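PDB 6B3P: Amy13K from Eubacterium rectale DSM 17629, which binds maltooligosaccharides through family CBM26 carbohydrate-binding modules and so probably holds starch near the catalytic part of this surface-anchored alpha-amylase. Local coordinates for residues L3-K8 with Y57-N62; A17-E22 with Y45-T50; T103-L108 with I178-T183; L148-V153 with T203-W208. All blocks are in the same frame, centred on the assembly; numbering follows the deposited sequence.

Contact 1: L3-K8 with Y57-N62. With GLC (alpha-D-glucopyranose), chain C.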
# COMPACT_ATOMS: atom_id res chain seq x y z
N LEU A 3 3.97 8.15 2.34
CA LEU A 3 2.84 8.92 2.84
C LEU A 3 1.55 8.20 2.47
O LEU A 3 1.41 7.68 1.37
CB LEU A 3 2.83 10.33 2.25
CG LEU A 3 1.63 11.21 2.60
CD1 LEU A 3 1.64 11.58 4.07
CD2 LEU A 3 1.62 12.45 1.73
N THR A 4 0.62 8.17 3.42
CA THR A 4 -0.72 7.66 3.17
C THR A 4 -1.72 8.63 3.80
O THR A 4 -1.56 9.01 4.95
CB THR A 4 -0.93 6.25 3.74
OG1 THR A 4 0.06 5.37 3.20
CG2 THR A 4 -2.32 5.72 3.39
N ILE A 5 -2.72 9.02 3.02
CA ILE A 5 -3.78 9.89 3.53
C ILE A 5 -5.13 9.26 3.28
O ILE A 5 -5.47 8.93 2.14
CB ILE A 5 -3.73 11.28 2.88
CG1 ILE A 5 -2.40 11.97 3.18
CG2 ILE A 5 -4.89 12.15 3.39
CD1 ILE A 5 -2.17 13.25 2.40
N ASN A 6 -5.90 9.09 4.35
CA ASN A 6 -7.27 8.62 4.27
C ASN A 6 -8.21 9.77 4.61
O ASN A 6 -8.00 10.47 5.60
CB ASN A 6 -7.51 7.44 5.20
CG ASN A 6 -6.41 6.40 5.11
OD1 ASN A 6 -6.39 5.58 4.19
ND2 ASN A 6 -5.50 6.42 6.08
N TYR A 7 -9.24 9.95 3.79
CA TYR A 7 -10.17 11.07 3.93
C TYR A 7 -11.61 10.56 3.88
O TYR A 7 -12.02 9.94 2.89
CB TYR A 7 -9.90 12.11 2.84
CG TYR A 7 -10.93 13.22 2.73
CD1 TYR A 7 -11.45 13.83 3.87
CD2 TYR A 7 -11.34 13.68 1.49
CE1 TYR A 7 -12.38 14.86 3.76
CE2 TYR A 7 -12.26 14.69 1.37
CZ TYR A 7 -12.78 15.28 2.50
OH TYR A 7 -13.70 16.29 2.37
N LYS A 8 -12.35 10.80 4.95
CA LYS A 8 -13.78 10.50 4.98
C LYS A 8 -14.48 11.66 4.29
O LYS A 8 -14.72 12.70 4.91
CB LYS A 8 -14.27 10.32 6.42
CG LYS A 8 -15.66 9.73 6.54
CD LYS A 8 -16.08 9.70 8.00
CE LYS A 8 -17.24 8.75 8.25
NZ LYS A 8 -17.40 8.51 9.71
N TYR A 57 5.10 19.64 4.74
CA TYR A 57 4.27 20.03 3.61
C TYR A 57 2.92 20.53 4.08
O TYR A 57 2.55 20.38 5.24
CB TYR A 57 4.06 18.86 2.64
CG TYR A 57 5.33 18.37 1.98
CD1 TYR A 57 6.17 17.48 2.63
CD2 TYR A 57 5.69 18.81 0.71
CE1 TYR A 57 7.34 17.03 2.04
CE2 TYR A 57 6.86 18.36 0.11
CZ TYR A 57 7.67 17.48 0.78
OH TYR A 57 8.83 17.02 0.19
N SER A 58 2.19 21.15 3.15
CA SER A 58 0.80 21.53 3.37
C SER A 58 -0.10 20.64 2.54
O SER A 58 0.28 20.24 1.43
CB SER A 58 0.58 23.00 3.00
OG SER A 58 1.32 23.84 3.86
N LEU A 59 -1.28 20.34 3.07
CA LEU A 59 -2.26 19.50 2.39
C LEU A 59 -3.55 20.28 2.16
O LEU A 59 -4.07 20.92 3.07
CB LEU A 59 -2.54 18.23 3.20
CG LEU A 59 -3.78 17.42 2.80
CD1 LEU A 59 -3.58 16.73 1.46
CD2 LEU A 59 -4.13 16.41 3.89
N ILE A 60 -4.07 20.21 0.94
CA ILE A 60 -5.40 20.71 0.63
C ILE A 60 -6.24 19.59 0.04
O ILE A 60 -5.97 19.11 -1.07
CB ILE A 60 -5.36 21.90 -0.35
CG1 ILE A 60 -4.67 23.10 0.30
CG2 ILE A 60 -6.78 22.29 -0.78
CD1 ILE A 60 -4.42 24.26 -0.64
N LEU A 61 -7.24 19.15 0.80
CA LEU A 61 -8.22 18.19 0.31
C LEU A 61 -9.27 18.94 -0.51
O LEU A 61 -9.70 20.03 -0.12
CB LEU A 61 -8.86 17.44 1.48
CG LEU A 61 -7.90 16.54 2.27
CD1 LEU A 61 -8.49 16.17 3.62
CD2 LEU A 61 -7.56 15.29 1.48
N ASN A 62 -9.67 18.36 -1.63
CA ASN A 62 -10.54 19.05 -2.59
C ASN A 62 -11.39 18.05 -3.37
O ASN A 62 -11.18 16.84 -3.26
CB ASN A 62 -9.69 19.90 -3.55
CG ASN A 62 -8.73 19.06 -4.37
OD1 ASN A 62 -9.14 18.27 -5.21
ND2 ASN A 62 -7.43 19.25 -4.14
C1 GLC C . -2.54 26.57 -3.05
C2 GLC C . -2.66 27.45 -1.83
C3 GLC C . -1.65 28.58 -1.84
C4 GLC C . -0.26 28.03 -2.13
C5 GLC C . -0.27 27.12 -3.35
C6 GLC C . 1.07 26.49 -3.67
O2 GLC C . -3.97 27.92 -1.78
O3 GLC C . -1.68 29.29 -0.64
O4 GLC C . 0.61 29.13 -2.30
O5 GLC C . -1.22 26.12 -3.15
O6 GLC C . 1.07 25.69 -4.83
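Tyr7 and Leu61 make an aromatic-aliphatic contact, a CH-pi interaction. CD1 of Leu61 stands 4.0 Å from the centroid of the Tyr7 ring and only 19° off the ring normal, so the methyl sits over the face, displaced toward the CG-CD1 rim. The second methyl follows along the same ring, with Leu61 CD2 4.1 Å from Tyr7 CD2. The two side chains run alongside one another, head to tail, and the tyrosine can lie alongside because its CG is anti to the backbone N (chi1 171°). Its hydroxyl points beyond the contact to a hydrogen bond with Thr10 OG1, which fixes the far end of the ring. An alanine here would take away the ring and is likely to open a gap over the Leu61 methyls and leave Thr10 OG1 without this partner.

The purely aliphatic contact is Ile5 against Leu59, tip to tip: Ile5 CD1 ends 3.9 Å from Leu59 CD1 and 4.0 Å from Leu59 CD2. No hydrogen bond passes between the two strands.

On the other side of strand 57-62, Ile60 CD1 rests 3.8 Å from C1 of the chain C glucose, within the glycan pocket. Strands 2-8 and 57-62 are not sheet neighbours; they face each other through their side chains, the core packing of a beta-sandwich carbohydrate-binding module.

Contact 2: A17-E22 with Y45-T50; sequences AYIYKE and YTMHLT. With GLC (alpha-D-glucopyranose), chain C; GLC (alpha-D-glucopyranose), chain B; GLC (alpha-D-glucopyranose), chain D; FMT (formic acid), chain S.
The ring of Tyr20 offers one face to the chain C glucose, whose O5 lies 3.7 Å above the ring plane toward the rim, with C6 over the same face. Tyr18 meets that sugar with its edge: its OH lies 2.5 Å from glucose O6, a short hydrogen bond in the ring plane, and Trp30 packs edge-to-face with the same tyrosine. Tyr20 OH is held in turn by Asp72. Far from the sugar, His48 has O2 of a formate, probably from the crystallisation liquor, at its ring edge, while the formate O1 takes an almost straight bond from His48 N.

Strands 16-20 and 44-50 flank strand 33-37 in one sheet of the beta-sandwich module; the axes of segments 17-20 and 45-50 make an angle of 31°. Tyr18 and Ile19 leave their strand on opposite sides, one toward the glycan, the other into the core. There Met47 has its CG in the crowded position between backbone N and carbonyl carbon (chi1 64°), which puts it 4.0 Å from Ala17 CB. Bends at chi2 and chi3 then fold Met47 CE to 4.1 Å from Ile19 CD1. Ile19 CD1 also meets Leu49 CD2 tip to tip at 3.9 Å.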
# COMPACT_ATOMS: atom_id res chain seq x y z
N ALA A 17 -6.00 14.92 -3.23
CA ALA A 17 -5.12 15.54 -2.25
C ALA A 17 -4.05 16.35 -2.96
O ALA A 17 -3.27 15.81 -3.75
CB ALA A 17 -4.49 14.48 -1.35
N TYR A 18 -4.02 17.66 -2.69
CA TYR A 18 -2.99 18.54 -3.22
C TYR A 18 -1.98 18.83 -2.12
O TYR A 18 -2.33 19.29 -1.04
CB TYR A 18 -3.60 19.84 -3.75
CG TYR A 18 -2.58 20.82 -4.29
CD1 TYR A 18 -1.93 20.59 -5.49
CD2 TYR A 18 -2.28 21.99 -3.60
CE1 TYR A 18 -1.01 21.48 -5.99
CE2 TYR A 18 -1.36 22.89 -4.09
CZ TYR A 18 -0.72 22.63 -5.28
OH TYR A 18 0.19 23.53 -5.77
N ILE A 19 -0.71 18.55 -2.42
CA ILE A 19 0.36 18.67 -1.44
C ILE A 19 1.42 19.62 -1.98
O ILE A 19 1.78 19.54 -3.15
CB ILE A 19 0.99 17.29 -1.13
CG1 ILE A 19 -0.07 16.36 -0.52
CG2 ILE A 19 2.19 17.43 -0.19
CD1 ILE A 19 0.34 14.91 -0.47
N TYR A 20 1.90 20.53 -1.14
CA TYR A 20 2.85 21.53 -1.61
C TYR A 20 3.81 22.06 -0.56
O TYR A 20 3.49 22.12 0.63
CB TYR A 20 2.11 22.71 -2.24
CG TYR A 20 1.34 23.57 -1.25
CD1 TYR A 20 1.95 24.65 -0.62
CD2 TYR A 20 0.01 23.32 -0.97
CE1 TYR A 20 1.26 25.45 0.27
CE2 TYR A 20 -0.70 24.11 -0.08
CZ TYR A 20 -0.07 25.18 0.54
OH TYR A 20 -0.74 25.98 1.43
N LYS A 21 5.01 22.43 -1.02
CA LYS A 21 6.01 23.10 -0.20
C LYS A 21 6.95 23.91 -1.09
O LYS A 21 7.66 23.34 -1.93
CB LYS A 21 6.80 22.09 0.63
CG LYS A 21 7.88 22.71 1.52
CD LYS A 21 7.29 23.62 2.59
CE LYS A 21 8.35 24.06 3.59
NZ LYS A 21 7.85 25.04 4.59
N GLU A 22 6.97 25.22 -0.91
CA GLU A 22 7.82 26.12 -1.68
C GLU A 22 7.73 25.86 -3.19
O GLU A 22 8.75 25.77 -3.88
CB GLU A 22 9.28 26.00 -1.22
CG GLU A 22 9.51 26.37 0.24
CD GLU A 22 9.22 27.83 0.55
OE1 GLU A 22 9.08 28.62 -0.41
OE2 GLU A 22 9.14 28.19 1.74
N TYR A 45 -11.71 7.59 1.35
CA TYR A 45 -10.88 7.57 0.15
C TYR A 45 -9.42 7.67 0.56
O TYR A 45 -9.09 8.34 1.54
CB TYR A 45 -11.27 8.70 -0.80
CG TYR A 45 -12.68 8.57 -1.27
CD1 TYR A 45 -13.74 9.00 -0.48
CD2 TYR A 45 -12.97 7.99 -2.50
CE1 TYR A 45 -15.04 8.86 -0.90
CE2 TYR A 45 -14.27 7.86 -2.93
CZ TYR A 45 -15.31 8.29 -2.13
OH TYR A 45 -16.61 8.16 -2.56
N THR A 46 -8.56 7.02 -0.21
CA THR A 46 -7.16 6.85 0.16
C THR A 46 -6.23 7.17 -0.99
O THR A 46 -6.49 6.80 -2.14
CB THR A 46 -6.89 5.40 0.64
OG1 THR A 46 -7.69 5.12 1.79
CG2 THR A 46 -5.41 5.21 1.00
N MET A 47 -5.13 7.85 -0.68
CA MET A 47 -4.04 8.05 -1.64
C MET A 47 -2.70 7.70 -0.99
O MET A 47 -2.51 7.91 0.21
CB MET A 47 -4.01 9.49 -2.17
CG MET A 47 -3.71 10.56 -1.11
SD MET A 47 -1.95 10.87 -0.87
CE MET A 47 -1.55 11.78 -2.36
N HIS A 48 -1.80 7.16 -1.80
CA HIS A 48 -0.44 6.88 -1.37
C HIS A 48 0.53 7.73 -2.16
O HIS A 48 0.25 8.11 -3.30
CB HIS A 48 -0.10 5.40 -1.54
CG HIS A 48 -0.90 4.49 -0.66
ND1 HIS A 48 -0.44 4.05 0.56
CD2 HIS A 48 -2.14 3.96 -0.82
CE1 HIS A 48 -1.36 3.27 1.11
NE2 HIS A 48 -2.39 3.20 0.30
N LEU A 49 1.67 8.04 -1.56
CA LEU A 49 2.67 8.88 -2.21
C LEU A 49 4.04 8.67 -1.60
O LEU A 49 4.17 8.39 -0.40
CB LEU A 49 2.27 10.35 -2.10
CG LEU A 49 2.95 11.32 -3.07
CD1 LEU A 49 2.41 11.14 -4.49
CD2 LEU A 49 2.77 12.76 -2.61
N THR A 50 5.06 8.80 -2.44
CA THR A 50 6.44 8.88 -1.98
C THR A 50 6.83 10.34 -2.01
O THR A 50 6.70 10.99 -3.05
CB THR A 50 7.41 8.06 -2.85
OG1 THR A 50 7.02 6.68 -2.85
CG2 THR A 50 8.85 8.20 -2.34
C1 GLC C . -2.54 26.57 -3.05
C2 GLC C . -2.66 27.45 -1.83
C3 GLC C . -1.65 28.58 -1.84
C4 GLC C . -0.26 28.03 -2.13
C5 GLC C . -0.27 27.12 -3.35
C6 GLC C . 1.07 26.49 -3.67
O2 GLC C . -3.97 27.92 -1.78
O3 GLC C . -1.68 29.29 -0.64
O4 GLC C . 0.61 29.13 -2.30
O5 GLC C . -1.22 26.12 -3.15
O6 GLC C . 1.07 25.69 -4.83
C1 GLC B . 1.41 29.44 -1.17
C2 GLC B . 1.49 30.94 -0.99
C3 GLC B . 2.38 31.57 -2.06
C4 GLC B . 3.73 30.89 -2.11
C5 GLC B . 3.54 29.39 -2.24
C6 GLC B . 4.84 28.62 -2.15
O2 GLC B . 0.22 31.51 -1.02
O3 GLC B . 2.50 32.93 -1.79
O4 GLC B . 4.58 31.46 -3.13
O5 GLC B . 2.72 28.92 -1.20
O6 GLC B . 4.60 27.26 -1.97
C1 GLC D . -5.82 26.39 -7.15
C2 GLC D . -6.33 26.23 -5.73
C3 GLC D . -5.37 26.95 -4.78
C4 GLC D . -3.94 26.48 -4.99
C5 GLC D . -3.56 26.58 -6.45
C6 GLC D . -2.16 26.03 -6.64
O2 GLC D . -7.65 26.71 -5.62
O3 GLC D . -5.73 26.73 -3.46
O4 GLC D . -3.07 27.24 -4.19
O5 GLC D . -4.50 25.88 -7.21
O6 GLC D . -1.76 25.92 -7.97
C FMT S . -3.09 5.64 -4.65
O1 FMT S . -2.57 6.69 -4.31
O2 FMT S . -2.85 4.60 -4.05

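Contact 3: T103-L108 with I178-T183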
# COMPACT_ATOMS: atom_id res chain seq x y z
N THR A 103 -1.96 -5.84 3.98
CA THR A 103 -0.80 -5.79 3.11
C THR A 103 -1.01 -6.68 1.90
O THR A 103 -1.20 -7.89 2.02
CB THR A 103 0.47 -6.22 3.86
OG1 THR A 103 0.60 -5.45 5.07
CG2 THR A 103 1.71 -6.01 3.00
N THR A 104 -0.99 -6.06 0.72
CA THR A 104 -1.19 -6.76 -0.54
C THR A 104 0.12 -6.88 -1.29
O THR A 104 0.81 -5.88 -1.51
CB THR A 104 -2.22 -6.03 -1.43
OG1 THR A 104 -3.44 -5.86 -0.70
CG2 THR A 104 -2.49 -6.81 -2.72
N ILE A 105 0.47 -8.10 -1.68
CA ILE A 105 1.72 -8.35 -2.40
C ILE A 105 1.45 -9.08 -3.71
O ILE A 105 0.86 -10.16 -3.72
CB ILE A 105 2.71 -9.17 -1.55
CG1 ILE A 105 2.91 -8.50 -0.18
CG2 ILE A 105 4.05 -9.29 -2.27
CD1 ILE A 105 3.62 -9.38 0.83
N HIS A 106 1.89 -8.47 -4.81
CA HIS A 106 1.73 -9.03 -6.14
C HIS A 106 3.03 -9.68 -6.60
O HIS A 106 4.10 -9.08 -6.50
CB HIS A 106 1.32 -7.95 -7.14
CG HIS A 106 0.12 -7.16 -6.72
ND1 HIS A 106 -1.14 -7.71 -6.63
CD2 HIS A 106 -0.02 -5.86 -6.38
CE1 HIS A 106 -2.00 -6.78 -6.24
NE2 HIS A 106 -1.34 -5.65 -6.08
N TYR A 107 2.94 -10.91 -7.10
CA TYR A 107 4.11 -11.60 -7.65
C TYR A 107 3.92 -11.97 -9.11
O TYR A 107 2.90 -12.54 -9.50
CB TYR A 107 4.41 -12.87 -6.85
CG TYR A 107 5.63 -13.59 -7.38
CD1 TYR A 107 6.89 -13.01 -7.31
CD2 TYR A 107 5.52 -14.85 -7.95
CE1 TYR A 107 8.00 -13.66 -7.79
CE2 TYR A 107 6.63 -15.51 -8.43
CZ TYR A 107 7.87 -14.91 -8.35
OH TYR A 107 8.98 -15.57 -8.83
N LEU A 108 4.92 -11.64 -9.92
CA LEU A 108 4.92 -11.95 -11.34
C LEU A 108 5.56 -13.31 -11.59
O LEU A 108 6.79 -13.43 -11.59
CB LEU A 108 5.66 -10.88 -12.12
CG LEU A 108 5.83 -11.12 -13.62
CD1 LEU A 108 4.48 -11.20 -14.31
CD2 LEU A 108 6.67 -10.02 -14.22
N ILE A 178 11.65 -12.03 1.04
CA ILE A 178 11.07 -10.71 0.86
C ILE A 178 10.75 -10.12 2.23
O ILE A 178 9.86 -10.61 2.92
CB ILE A 178 9.79 -10.76 0.01
CG1 ILE A 178 10.07 -11.40 -1.36
CG2 ILE A 178 9.21 -9.35 -0.18
CD1 ILE A 178 8.85 -11.99 -2.01
N ASP A 179 11.47 -9.08 2.61
CA ASP A 179 11.25 -8.42 3.89
C ASP A 179 10.24 -7.30 3.74
O ASP A 179 10.54 -6.25 3.17
CB ASP A 179 12.56 -7.88 4.46
CG ASP A 179 13.58 -8.98 4.74
OD1 ASP A 179 13.17 -10.14 4.93
OD2 ASP A 179 14.79 -8.67 4.77
N VAL A 180 9.03 -7.53 4.24
CA VAL A 180 7.92 -6.60 4.08
C VAL A 180 7.88 -5.58 5.21
O VAL A 180 7.66 -5.93 6.37
CB VAL A 180 6.57 -7.34 4.01
CG1 VAL A 180 5.40 -6.36 3.87
CG2 VAL A 180 6.58 -8.35 2.87
N SER A 181 8.12 -4.31 4.86
CA SER A 181 7.90 -3.21 5.79
C SER A 181 6.48 -2.68 5.64
O SER A 181 6.12 -2.13 4.59
CB SER A 181 8.91 -2.08 5.54
OG SER A 181 10.23 -2.51 5.82
N VAL A 182 5.67 -2.86 6.67
CA VAL A 182 4.31 -2.35 6.68
C VAL A 182 4.34 -0.87 7.06
O VAL A 182 4.64 -0.52 8.20
CB VAL A 182 3.40 -3.14 7.66
CG1 VAL A 182 1.98 -2.61 7.62
CG2 VAL A 182 3.43 -4.63 7.32
N THR A 183 4.03 -0.01 6.09
CA THR A 183 4.15 1.43 6.25
C THR A 183 2.79 2.12 6.39
O THR A 183 2.72 3.33 6.57
CB THR A 183 4.91 2.05 5.06
OG1 THR A 183 4.27 1.67 3.84
CG2 THR A 183 6.36 1.59 5.05
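Val180 spreads its two methyls between Thr103 and Ile105: with chi1 at 179° its CG1 lies anti to the backbone N, and CG2 is left on the N side. Thr103 is turned (chi1 -53°) to send its methyl inward and hold its hydroxyl beside its own backbone N. Thr103 CG2 and Val180 CG1 therefore meet tip to tip at 3.8 Å. The other branch of the valine is reached slantwise by the end of the extended isoleucine chain, with Ile105 CD1 3.7 Å from Val180 CG2. Thr103 OG1, 3.7 Å from Val182 CG2, merely packs against that methyl, and no hydrogen bond crosses between the segments. All four of these residues are buried. The backbone of Val182, already past the end of strand 178-180, is held by Asn162 at its N and by Lys160 at its O.

This is the face-to-face packing of a beta sandwich. Strand 101-108 runs between strands 150-157 and 188-192 in one sheet, whereas strand 178-180 is an outermost strand of the other. Phe163 from the neighbouring strand 163-168 and Leu189 from strand 188-192 close in on Val180, and Cys165, Phe167 and Val191 touch Ile105.

Contact 4: L148-V153 with T203-W208; sequences LGWYDV and TAPDSW
Ser207 O is approached by two donors. Trp150 NE1 reaches it at 3.3 Å with an N-H...O angle of 155°, a weak bond in which the oxygen lies at the edge of the indole, near its plane. A water donates to it as well, weakly, and also to Leu148 O at 3.1 Å, so that Leu148 and the C-terminal turn are bridged.

The larger contact is between rings. Trp208 drives the edge of its six-membered ring onto the face of Trp150, T-shaped, with the planes at 77° and its centroid 4.7 Å from that of the five-membered ring of Trp150. Trp208 CG lies anti to its backbone N (chi1 -177°), which carries the indole out from the turn to that face. Trp208 CE3 comes within 3.5 Å of Trp150 CE2, over the middle of the indole. Elsewhere round Trp150, its CZ2 touches Ser207 OG at 3.5 Å and its CH2 meets Pro205 CG. With a leucine in its place the indole would be gone, and the edge of Trp208 would probably lose its platform and Ser207 O its indole donor.

Pro205 to Trp208 form a type I beta turn, closed by Trp208 N to Pro205 O at 2.7 Å, which presents both Ser207 and Trp208 to the strand. Trp208 is also flanked by His147, stacked on it, and by Trp190, edge-to-face. The C-terminal segment thus lies against the sheet of the second CBM26 beta-sandwich module in which strand 150-157 is outermost: Trp150 rests on His106 and Leu108 of adjacent strand 101-108, and Pro205 packs on Trp190 of strand 188-192.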
# COMPACT_ATOMS: atom_id res chain seq x y z
N LEU A 148 -2.03 -10.19 -16.44
CA LEU A 148 -1.53 -11.48 -16.91
C LEU A 148 -0.18 -11.85 -16.32
O LEU A 148 0.79 -11.10 -16.44
CB LEU A 148 -1.44 -11.47 -18.44
CG LEU A 148 -0.97 -12.76 -19.11
CD1 LEU A 148 -2.08 -13.79 -19.11
CD2 LEU A 148 -0.49 -12.48 -20.52
N GLY A 149 -0.12 -13.01 -15.68
CA GLY A 149 1.12 -13.55 -15.16
C GLY A 149 1.37 -13.19 -13.71
O GLY A 149 2.30 -13.71 -13.09
N TRP A 150 0.53 -12.31 -13.17
CA TRP A 150 0.66 -11.89 -11.78
C TRP A 150 -0.21 -12.73 -10.85
O TRP A 150 -1.29 -13.19 -11.24
CB TRP A 150 0.29 -10.41 -11.62
CG TRP A 150 1.28 -9.47 -12.25
CD1 TRP A 150 1.26 -9.00 -13.53
CD2 TRP A 150 2.42 -8.88 -11.62
NE1 TRP A 150 2.32 -8.15 -13.74
CE2 TRP A 150 3.05 -8.06 -12.58
CE3 TRP A 150 2.97 -8.96 -10.34
CZ2 TRP A 150 4.20 -7.33 -12.30
CZ3 TRP A 150 4.12 -8.24 -10.07
CH2 TRP A 150 4.72 -7.43 -11.04
N TYR A 151 0.26 -12.92 -9.62
CA TYR A 151 -0.52 -13.58 -8.58
C TYR A 151 -0.54 -12.69 -7.35
O TYR A 151 0.38 -11.91 -7.12
CB TYR A 151 0.07 -14.95 -8.24
CG TYR A 151 -0.07 -15.96 -9.36
CD1 TYR A 151 0.74 -15.89 -10.49
CD2 TYR A 151 -0.99 -17.00 -9.28
CE1 TYR A 151 0.62 -16.80 -11.51
CE2 TYR A 151 -1.11 -17.92 -10.30
CZ TYR A 151 -0.30 -17.82 -11.41
OH TYR A 151 -0.43 -18.74 -12.43
N ASP A 152 -1.60 -12.82 -6.55
CA ASP A 152 -1.80 -11.94 -5.40
C ASP A 152 -1.87 -12.71 -4.09
O ASP A 152 -2.37 -13.84 -4.04
CB ASP A 152 -3.09 -11.14 -5.57
CG ASP A 152 -3.17 -10.45 -6.92
OD1 ASP A 152 -2.14 -9.92 -7.39
OD2 ASP A 152 -4.27 -10.44 -7.51
N VAL A 153 -1.35 -12.09 -3.03
CA VAL A 153 -1.56 -12.57 -1.68
C VAL A 153 -1.83 -11.37 -0.78
O VAL A 153 -1.24 -10.30 -0.97
CB VAL A 153 -0.35 -13.38 -1.15
CG1 VAL A 153 0.88 -12.50 -1.01
CG2 VAL A 153 -0.70 -14.05 0.18
N THR A 203 6.22 0.99 -5.92
CA THR A 203 5.25 1.50 -6.88
C THR A 203 5.21 0.53 -8.05
O THR A 203 6.21 -0.13 -8.34
CB THR A 203 5.59 2.92 -7.37
OG1 THR A 203 6.91 2.93 -7.94
CG2 THR A 203 5.53 3.92 -6.23
N ALA A 204 4.06 0.42 -8.70
CA ALA A 204 3.87 -0.56 -9.78
C ALA A 204 4.94 -0.41 -10.86
O ALA A 204 5.17 0.70 -11.35
CB ALA A 204 2.49 -0.42 -10.39
N PRO A 205 5.61 -1.52 -11.22
CA PRO A 205 6.64 -1.45 -12.26
C PRO A 205 6.03 -1.48 -13.67
O PRO A 205 4.85 -1.79 -13.81
CB PRO A 205 7.48 -2.69 -11.99
CG PRO A 205 6.50 -3.68 -11.47
CD PRO A 205 5.47 -2.88 -10.69
N ASP A 206 6.83 -1.15 -14.68
CA ASP A 206 6.38 -1.16 -16.07
C ASP A 206 5.74 -2.50 -16.44
O ASP A 206 4.86 -2.57 -17.31
CB ASP A 206 7.54 -0.87 -17.01
CG ASP A 206 8.08 0.54 -16.86
OD1 ASP A 206 7.85 1.15 -15.79
OD2 ASP A 206 8.73 1.04 -17.80
N SER A 207 6.19 -3.56 -15.78
CA SER A 207 5.66 -4.90 -16.00
C SER A 207 4.20 -5.03 -15.55
O SER A 207 3.50 -5.97 -15.94
CB SER A 207 6.52 -5.93 -15.26
OG SER A 207 5.96 -7.22 -15.38
N TRP A 208 3.74 -4.09 -14.74
CA TRP A 208 2.36 -4.08 -14.27
C TRP A 208 1.50 -3.32 -15.28
O TRP A 208 1.50 -2.09 -15.31
CB TRP A 208 2.29 -3.44 -12.88
CG TRP A 208 0.94 -3.42 -12.23
CD1 TRP A 208 0.10 -2.35 -12.15
CD2 TRP A 208 0.29 -4.50 -11.55
NE1 TRP A 208 -1.04 -2.70 -11.47
CE2 TRP A 208 -0.95 -4.01 -11.09
CE3 TRP A 208 0.63 -5.83 -11.29
CZ2 TRP A 208 -1.85 -4.81 -10.39
CZ3 TRP A 208 -0.26 -6.62 -10.59
CH2 TRP A 208 -1.49 -6.11 -10.15
O HOH W 1 2.35 -8.69 -17.69

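In the fold
Contacts 1 and 2 share one sandwich module, contacts 3 and 4 the other, and the pairs do not touch. Contact 2 nests along the chain inside the loop closed by contact 1, and Leu3 N bonds Leu49 O, joining strands 2-8 and 44-50; both contacts border the chain C glucose. Contacts 3 and 4 cross along the chain; both reach the sheet where strands 101-108 and 150-157 are neighbours and His106 ND1 bonds Asp152 OD1. Contacts 1, 2 and 3 lie in buried cores and work through aliphatic packing, with one tyrosine ring in contact 1. Contact 4, only partly buried, puts the C-terminal turn against a sheet with indoles, a weak N-H...O bond and a bridging water.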